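Local coordinates for M32 carboxypeptidase (PDB 7A03), which probably cleaves single amino acids from the C-terminal ends of peptides as a metal-dependent carboxypeptidase of the M32 family, at residues 293-298 against 426-431; 430-435 against 478-483. All blocks are in the same frame, centred on the assembly; numbering follows the deposited sequence.

Contact 1 (293-298 against 426-431); sequences LGIHES and SFYAAQ
Ile295 lays its terminal methyl over the ring of Tyr428: CD1 stands 4.0 Å from the ring centroid and only 9° off the ring normal, a CH-pi contact with the middle of the face. The side chains run obliquely to one another, and the methyl is about equally far from CG, CD2 and CE2. With CG anti to its carbonyl carbon (chi1 -78°), Tyr428 has its ring placed beside Gly294 and Ile295. Gly294 O lies 4.2 Å from Tyr428 CD2, obliquely to the ring. At the other end of the contact the backbones draw together, the CA atoms of Ser298 and Ala429 being 4.3 Å apart. Here Ser298 CB meets Tyr428 CB at 3.5 Å, and Ala429 CB sits 3.4 Å from Ser298 O. The Ser298 hydroxyl turns back on its own helix, donating to Ile295 O at 2.6 Å in the carbonyl plane, on a lone pair. Replacing Tyr428 by an alanine would probably leave the Ile295 methyl without its aromatic face and open a gap beside Gly294. A water donates to Glu297 OE2 and reaches Ser426 OG only weakly. The segment axes approach to 7.7 Å, crossing at -55°, and it is two small residues, Ser298 and Ala429, that form the nearest CA pair. Helix 472-480 flanks the pair of helices, Ser472 touching both Ile295 and Tyr428, while Arg301, farther along helix 293-307, packs on Ser426 and Ala429.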
ATOM      1  N   LEU A 293       6.458   1.991   2.409  1.00 14.92           N
ATOM      2  CA  LEU A 293       5.169   1.641   1.819  1.00 15.17           C
ATOM      3  C   LEU A 293       4.991   0.133   1.768  1.00 15.20           C
ATOM      4  O   LEU A 293       3.897  -0.380   2.025  1.00 15.22           O
ATOM      5  CB  LEU A 293       5.057   2.199   0.398  1.00 18.82           C
ATOM      6  CG  LEU A 293       4.717   3.677   0.193  1.00 22.66           C
ATOM      7  CD1 LEU A 293       4.745   3.979  -1.301  1.00 25.63           C
ATOM      8  CD2 LEU A 293       3.361   4.010   0.771  1.00 22.29           C
ATOM      9  N   GLY A 294       6.059  -0.590   1.435  1.00 14.56           N
ATOM     10  CA  GLY A 294       5.978  -2.044   1.411  1.00 15.05           C
ATOM     11  C   GLY A 294       5.678  -2.650   2.770  1.00 13.85           C
ATOM     12  O   GLY A 294       4.854  -3.556   2.884  1.00 14.58           O
ATOM     13  N   ILE A 295       6.334  -2.160   3.821  1.00 16.11           N
ATOM     14  CA  ILE A 295       6.032  -2.670   5.157  1.00 12.18           C
ATOM     15  C   ILE A 295       4.603  -2.293   5.568  1.00 12.82           C
ATOM     16  O   ILE A 295       3.867  -3.097   6.157  1.00 12.50           O
ATOM     17  CB  ILE A 295       7.112  -2.222   6.169  1.00 13.71           C
ATOM     18  CG1 ILE A 295       8.500  -2.788   5.798  1.00 12.57           C
ATOM     19  CG2 ILE A 295       6.700  -2.595   7.604  1.00 14.23           C
ATOM     20  CD1 ILE A 295       8.569  -4.329   5.753  1.00 12.90           C
ATOM     21  N   HIS A 296       4.159  -1.082   5.230  1.00 13.69           N
ATOM     22  CA  HIS A 296       2.776  -0.747   5.548  1.00 13.15           C
ATOM     23  C   HIS A 296       1.806  -1.693   4.830  1.00 13.58           C
ATOM     24  O   HIS A 296       0.843  -2.218   5.429  1.00 12.31           O
ATOM     25  CB  HIS A 296       2.507   0.713   5.180  1.00 15.18           C
ATOM     26  CG  HIS A 296       1.694   1.440   6.200  1.00 15.56           C
ATOM     27  ND1 HIS A 296       0.584   0.889   6.806  1.00 15.21           N
ATOM     28  CD2 HIS A 296       1.860   2.662   6.754  1.00 14.63           C
ATOM     29  CE1 HIS A 296       0.093   1.752   7.683  1.00 17.78           C
ATOM     30  NE2 HIS A 296       0.851   2.834   7.669  1.00 16.26           N
ATOM     31  N   GLU A 297       2.071  -1.953   3.542  1.00 13.25           N
ATOM     32  CA  GLU A 297       1.213  -2.858   2.800  1.00 15.47           C
ATOM     33  C   GLU A 297       1.271  -4.276   3.368  1.00 13.61           C
ATOM     34  O   GLU A 297       0.267  -4.992   3.327  1.00 13.00           O
ATOM     35  CB  GLU A 297       1.568  -2.807   1.306  1.00 14.83           C
ATOM     36  CG  GLU A 297       0.630  -3.607   0.413  1.00 18.22           C
ATOM     37  CD  GLU A 297      -0.674  -2.868   0.124  1.00 20.60           C
ATOM     38  OE1 GLU A 297      -0.863  -1.750   0.642  1.00 23.26           O
ATOM     39  OE2 GLU A 297      -1.506  -3.407  -0.629  1.00 21.80           O
ATOM     40  N   SER A 298       2.419  -4.695   3.920  1.00 11.99           N
ATOM     41  CA  SER A 298       2.481  -6.013   4.551  1.00 12.72           C
ATOM     42  C   SER A 298       1.518  -6.106   5.724  1.00 12.04           C
ATOM     43  O   SER A 298       0.955  -7.175   5.992  1.00 12.19           O
ATOM     44  CB  SER A 298       3.902  -6.338   5.031  1.00 15.32           C
ATOM     45  OG  SER A 298       4.232  -5.671   6.250  1.00 15.23           O
ATOM     46  N   SER A 426       2.552  -7.748  -0.145  1.00 12.72           N
ATOM     47  CA  SER A 426       1.958  -9.080  -0.050  1.00 14.01           C
ATOM     48  C   SER A 426       3.004 -10.119   0.314  1.00 14.00           C
ATOM     49  O   SER A 426       2.749 -11.027   1.130  1.00 13.22           O
ATOM     50  CB  SER A 426       1.301  -9.429  -1.384  1.00 12.98           C
ATOM     51  OG  SER A 426       0.228  -8.549  -1.681  1.00 13.87           O
ATOM     52  N   PHE A 427       4.204  -9.993  -0.267  1.00 13.30           N
ATOM     53  CA  PHE A 427       5.193 -11.036  -0.052  1.00 13.60           C
ATOM     54  C   PHE A 427       5.770 -10.922   1.348  1.00 13.79           C
ATOM     55  O   PHE A 427       5.951 -11.942   2.038  1.00 13.75           O
ATOM     56  CB  PHE A 427       6.254 -11.015  -1.157  1.00 14.69           C
ATOM     57  CG  PHE A 427       5.675 -11.093  -2.551  1.00 13.89           C
ATOM     58  CD1 PHE A 427       4.432 -11.670  -2.780  1.00 13.87           C
ATOM     59  CD2 PHE A 427       6.369 -10.569  -3.635  1.00 15.10           C
ATOM     60  CE1 PHE A 427       3.885 -11.723  -4.064  1.00 13.96           C
ATOM     61  CE2 PHE A 427       5.826 -10.625  -4.923  1.00 15.11           C
ATOM     62  CZ  PHE A 427       4.586 -11.200  -5.135  1.00 14.39           C
ATOM     63  N   TYR A 428       5.940  -9.680   1.835  1.00 13.70           N
ATOM     64  CA  TYR A 428       6.359  -9.523   3.223  1.00 15.42           C
ATOM     65  C   TYR A 428       5.289 -10.065   4.152  1.00 13.22           C
ATOM     66  O   TYR A 428       5.603 -10.723   5.158  1.00 14.04           O
ATOM     67  CB  TYR A 428       6.624  -8.055   3.567  1.00 13.08           C
ATOM     68  CG  TYR A 428       7.933  -7.459   3.089  1.00 14.75           C
ATOM     69  CD1 TYR A 428       9.146  -8.000   3.467  1.00 17.89           C
ATOM     70  CD2 TYR A 428       7.937  -6.326   2.290  1.00 15.91           C
ATOM     71  CE1 TYR A 428      10.343  -7.425   3.045  1.00 21.01           C
ATOM     72  CE2 TYR A 428       9.116  -5.755   1.859  1.00 23.99           C
ATOM     73  CZ  TYR A 428      10.308  -6.304   2.242  1.00 18.97           C
ATOM     74  OH  TYR A 428      11.492  -5.742   1.812  1.00 28.62           O
ATOM     75  N   ALA A 429       4.012  -9.860   3.794  1.00 13.02           N
ATOM     76  CA  ALA A 429       2.958 -10.323   4.683  1.00 12.95           C
ATOM     77  C   ALA A 429       3.062 -11.825   4.878  1.00 13.25           C
ATOM     78  O   ALA A 429       3.025 -12.320   6.021  1.00 13.97           O
ATOM     79  CB  ALA A 429       1.588  -9.911   4.138  1.00 12.74           C
ATOM     80  N   ALA A 430       3.315 -12.555   3.781  1.00 13.46           N
ATOM     81  CA  ALA A 430       3.367 -14.002   3.891  1.00 13.77           C
ATOM     82  C   ALA A 430       4.581 -14.424   4.697  1.00 14.00           C
ATOM     83  O   ALA A 430       4.479 -15.280   5.598  1.00 14.20           O
ATOM     84  CB  ALA A 430       3.398 -14.622   2.492  1.00 13.96           C
ATOM     85  N   GLN A 431       5.709 -13.750   4.460  1.00 14.90           N
ATOM     86  CA  GLN A 431       6.914 -14.133   5.173  1.00 14.25           C
ATOM     87  C   GLN A 431       6.757 -13.817   6.647  1.00 14.44           C
ATOM     88  O   GLN A 431       7.152 -14.619   7.508  1.00 14.41           O
ATOM     89  CB  GLN A 431       8.121 -13.418   4.563  1.00 14.57           C
ATOM     90  CG  GLN A 431       9.465 -13.792   5.163  1.00 14.58           C
ATOM     91  CD  GLN A 431      10.605 -13.599   4.176  1.00 14.75           C
ATOM     92  OE1 GLN A 431      10.374 -13.457   2.967  1.00 17.99           O
ATOM     93  NE2 GLN A 431      11.841 -13.601   4.676  1.00 15.54           N
TER
HETATM   94  O   HOH W   1      -0.940  -5.390  -2.182  1.00 20.68           O

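Contact 2 (430-435 against 478-483); sequences AQFFTT and KITGNP
Thr435 and Thr480 mark the nearest backbone approach, 6.1 Å between their CA atoms, where segment 430-435 of helix 420-439 faces the last turn of helix 472-480 and the loop leaving it through Gly481, whose phi is positive. Gln431, CG anti to the backbone N (chi1 -177°) and the chain extended beyond, reaches across to that loop. Its NE2 donates to Thr480 OG1 at 3.1 Å and, almost straight (171°), to Pro483 O at 3.0 Å. Both acceptors lie near the amide plane, although the donor stands above the carbonyl plane of Pro483. Gln431 OE1 accepts from Gln485 N, so both ends of the amide are held. Thr480 OG1 also accepts from Asn482 N, which makes an ST turn at this helix end, and is hydrogen-bonded to Cys476 O. The other branch of Thr480, CG2, lies 3.3 Å from Thr435 OG1, packs on Gln431 CG and comes to the edge of the Phe432 ring, 4.0 Å from Phe432 CD1. Thr435 OG1 donates to Gln431 O, which accepts Thr435 N from the opposite face of its plane. Just before Thr480, Ile479 CD1 meets Phe432 CE1 at 4.3 Å, and Ile463 packs on both side chains.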
ATOM      1  N   ALA A 430       3.315 -12.555   3.781  1.00 13.46           N
ATOM      2  CA  ALA A 430       3.367 -14.002   3.891  1.00 13.77           C
ATOM      3  C   ALA A 430       4.581 -14.424   4.697  1.00 14.00           C
ATOM      4  O   ALA A 430       4.479 -15.280   5.598  1.00 14.20           O
ATOM      5  CB  ALA A 430       3.398 -14.622   2.492  1.00 13.96           C
ATOM      6  N   GLN A 431       5.709 -13.750   4.460  1.00 14.90           N
ATOM      7  CA  GLN A 431       6.914 -14.133   5.173  1.00 14.25           C
ATOM      8  C   GLN A 431       6.757 -13.817   6.647  1.00 14.44           C
ATOM      9  O   GLN A 431       7.152 -14.619   7.508  1.00 14.41           O
ATOM     10  CB  GLN A 431       8.121 -13.418   4.563  1.00 14.57           C
ATOM     11  CG  GLN A 431       9.465 -13.792   5.163  1.00 14.58           C
ATOM     12  CD  GLN A 431      10.605 -13.599   4.176  1.00 14.75           C
ATOM     13  OE1 GLN A 431      10.374 -13.457   2.967  1.00 17.99           O
ATOM     14  NE2 GLN A 431      11.841 -13.601   4.676  1.00 15.54           N
ATOM     15  N   PHE A 432       6.105 -12.683   6.957  1.00 13.96           N
ATOM     16  CA  PHE A 432       5.943 -12.345   8.361  1.00 13.75           C
ATOM     17  C   PHE A 432       4.962 -13.307   9.021  1.00 13.94           C
ATOM     18  O   PHE A 432       5.222 -13.799  10.130  1.00 15.15           O
ATOM     19  CB  PHE A 432       5.475 -10.894   8.542  1.00 13.58           C
ATOM     20  CG  PHE A 432       6.502  -9.844   8.172  1.00 14.65           C
ATOM     21  CD1 PHE A 432       7.859 -10.074   8.293  1.00 17.40           C
ATOM     22  CD2 PHE A 432       6.084  -8.603   7.712  1.00 14.96           C
ATOM     23  CE1 PHE A 432       8.782  -9.090   7.949  1.00 17.68           C
ATOM     24  CE2 PHE A 432       7.014  -7.607   7.365  1.00 14.12           C
ATOM     25  CZ  PHE A 432       8.350  -7.853   7.484  1.00 16.00           C
ATOM     26  N   PHE A 433       3.866 -13.656   8.326  1.00 13.74           N
ATOM     27  CA  PHE A 433       2.857 -14.441   9.027  1.00 16.65           C
ATOM     28  C   PHE A 433       3.345 -15.861   9.255  1.00 14.61           C
ATOM     29  O   PHE A 433       3.191 -16.417  10.353  1.00 14.92           O
ATOM     30  CB  PHE A 433       1.515 -14.429   8.303  1.00 13.63           C
ATOM     31  CG  PHE A 433       0.421 -15.084   9.088  1.00 13.69           C
ATOM     32  CD1 PHE A 433      -0.081 -14.482  10.243  1.00 15.77           C
ATOM     33  CD2 PHE A 433      -0.077 -16.330   8.713  1.00 16.14           C
ATOM     34  CE1 PHE A 433      -1.061 -15.113  10.996  1.00 14.21           C
ATOM     35  CE2 PHE A 433      -1.072 -16.937   9.454  1.00 17.10           C
ATOM     36  CZ  PHE A 433      -1.572 -16.319  10.594  1.00 17.02           C
ATOM     37  N   THR A 434       3.970 -16.451   8.242  1.00 14.54           N
ATOM     38  CA  THR A 434       4.559 -17.766   8.427  1.00 14.82           C
ATOM     39  C   THR A 434       5.565 -17.742   9.568  1.00 16.31           C
ATOM     40  O   THR A 434       5.570 -18.644  10.420  1.00 16.67           O
ATOM     41  CB  THR A 434       5.176 -18.224   7.111  1.00 14.99           C
ATOM     42  OG1 THR A 434       4.125 -18.388   6.154  1.00 17.59           O
ATOM     43  CG2 THR A 434       5.909 -19.555   7.266  1.00 15.44           C
ATOM     44  N   THR A 435       6.353 -16.668   9.662  1.00 15.67           N
ATOM     45  CA  THR A 435       7.319 -16.604  10.750  1.00 17.20           C
ATOM     46  C   THR A 435       6.599 -16.497  12.085  1.00 17.90           C
ATOM     47  O   THR A 435       6.975 -17.174  13.055  1.00 19.07           O
ATOM     48  CB  THR A 435       8.285 -15.442  10.527  1.00 19.14           C
ATOM     49  OG1 THR A 435       9.015 -15.670   9.311  1.00 16.22           O
ATOM     50  CG2 THR A 435       9.277 -15.340  11.683  1.00 18.74           C
ATOM     51  N   LYS A 478      16.058  -9.324  10.468  1.00 19.44           N
ATOM     52  CA  LYS A 478      16.029  -9.410  11.925  1.00 20.37           C
ATOM     53  C   LYS A 478      14.895 -10.306  12.418  1.00 24.43           C
ATOM     54  O   LYS A 478      15.097 -11.130  13.321  1.00 23.35           O
ATOM     55  CB  LYS A 478      15.918  -8.004  12.520  1.00 21.12           C
ATOM     56  CG  LYS A 478      15.679  -7.985  14.025  1.00 24.36           C
ATOM     57  CD  LYS A 478      15.385  -6.580  14.529  1.00 29.75           C
ATOM     58  CE  LYS A 478      15.398  -6.547  16.045  1.00 27.89           C
ATOM     59  NZ  LYS A 478      14.826  -5.279  16.565  1.00 31.46           N
ATOM     60  N   ILE A 479      13.701 -10.167  11.831  1.00 19.56           N
ATOM     61  CA  ILE A 479      12.541 -10.915  12.311  1.00 21.20           C
ATOM     62  C   ILE A 479      12.554 -12.363  11.828  1.00 24.77           C
ATOM     63  O   ILE A 479      12.231 -13.284  12.590  1.00 25.92           O
ATOM     64  CB  ILE A 479      11.243 -10.204  11.894  1.00 17.92           C
ATOM     65  CG1 ILE A 479      11.110  -8.841  12.574  1.00 18.91           C
ATOM     66  CG2 ILE A 479      10.040 -11.067  12.208  1.00 21.08           C
ATOM     67  CD1 ILE A 479      10.080  -7.978  11.886  1.00 18.79           C
ATOM     68  N   THR A 480      12.877 -12.592  10.553  1.00 19.79           N
ATOM     69  CA  THR A 480      12.691 -13.899   9.934  1.00 20.88           C
ATOM     70  C   THR A 480      13.978 -14.673   9.699  1.00 23.32           C
ATOM     71  O   THR A 480      13.909 -15.865   9.385  1.00 25.73           O
ATOM     72  CB  THR A 480      11.935 -13.778   8.598  1.00 19.56           C
ATOM     73  OG1 THR A 480      12.820 -13.301   7.571  1.00 18.47           O
ATOM     74  CG2 THR A 480      10.724 -12.851   8.726  1.00 18.96           C
ATOM     75  N   GLY A 481      15.137 -14.041   9.835  1.00 19.32           N
ATOM     76  CA  GLY A 481      16.378 -14.718   9.518  1.00 22.93           C
ATOM     77  C   GLY A 481      16.646 -14.849   8.038  1.00 22.59           C
ATOM     78  O   GLY A 481      17.525 -15.618   7.648  1.00 29.05           O
ATOM     79  N   ASN A 482      15.918 -14.115   7.199  1.00 21.11           N
ATOM     80  CA  ASN A 482      16.064 -14.196   5.753  1.00 21.01           C
ATOM     81  C   ASN A 482      15.739 -12.847   5.139  1.00 20.60           C
ATOM     82  O   ASN A 482      14.920 -12.104   5.685  1.00 16.87           O
ATOM     83  CB  ASN A 482      15.107 -15.240   5.168  1.00 24.62           C
ATOM     84  CG  ASN A 482      15.537 -16.652   5.471  1.00 25.47           C
ATOM     85  OD1 ASN A 482      14.785 -17.428   6.065  1.00 27.83           O
ATOM     86  ND2 ASN A 482      16.754 -16.999   5.063  1.00 20.59           N
ATOM     87  N   PRO A 483      16.335 -12.516   3.999  1.00 22.95           N
ATOM     88  CA  PRO A 483      15.796 -11.430   3.178  1.00 19.18           C
ATOM     89  C   PRO A 483      14.443 -11.846   2.627  1.00 16.22           C
ATOM     90  O   PRO A 483      14.018 -13.000   2.762  1.00 17.02           O
ATOM     91  CB  PRO A 483      16.826 -11.293   2.053  1.00 21.50           C
ATOM     92  CG  PRO A 483      17.417 -12.656   1.933  1.00 24.74           C
ATOM     93  CD  PRO A 483      17.419 -13.247   3.315  1.00 25.46           C
TER

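How the contacts relate
Helix 420-439 serves both contacts, which share Ala430 and Gln431 and have centres about 10 Å apart. Contact 1 lies deeper, its centre about 9 Å from that of the chain, against about 19 Å for contact 2, and all its touching residues are buried; contact 2 is partly buried, with Pro483 exposed. The chemistry differs as well. Contact 1 joins two helices by apolar and small-residue packing, its direct contacts lacking hydrogen bonds, whereas contact 2 adds to its apolar packing two hydrogen bonds from a glutamine amide to a helix end and the loop after it. Phe432 joins them physically: its CZ is 3.9 Å from Ile295 CD1, and its CE2 is 3.6 Å from Ser298 OG.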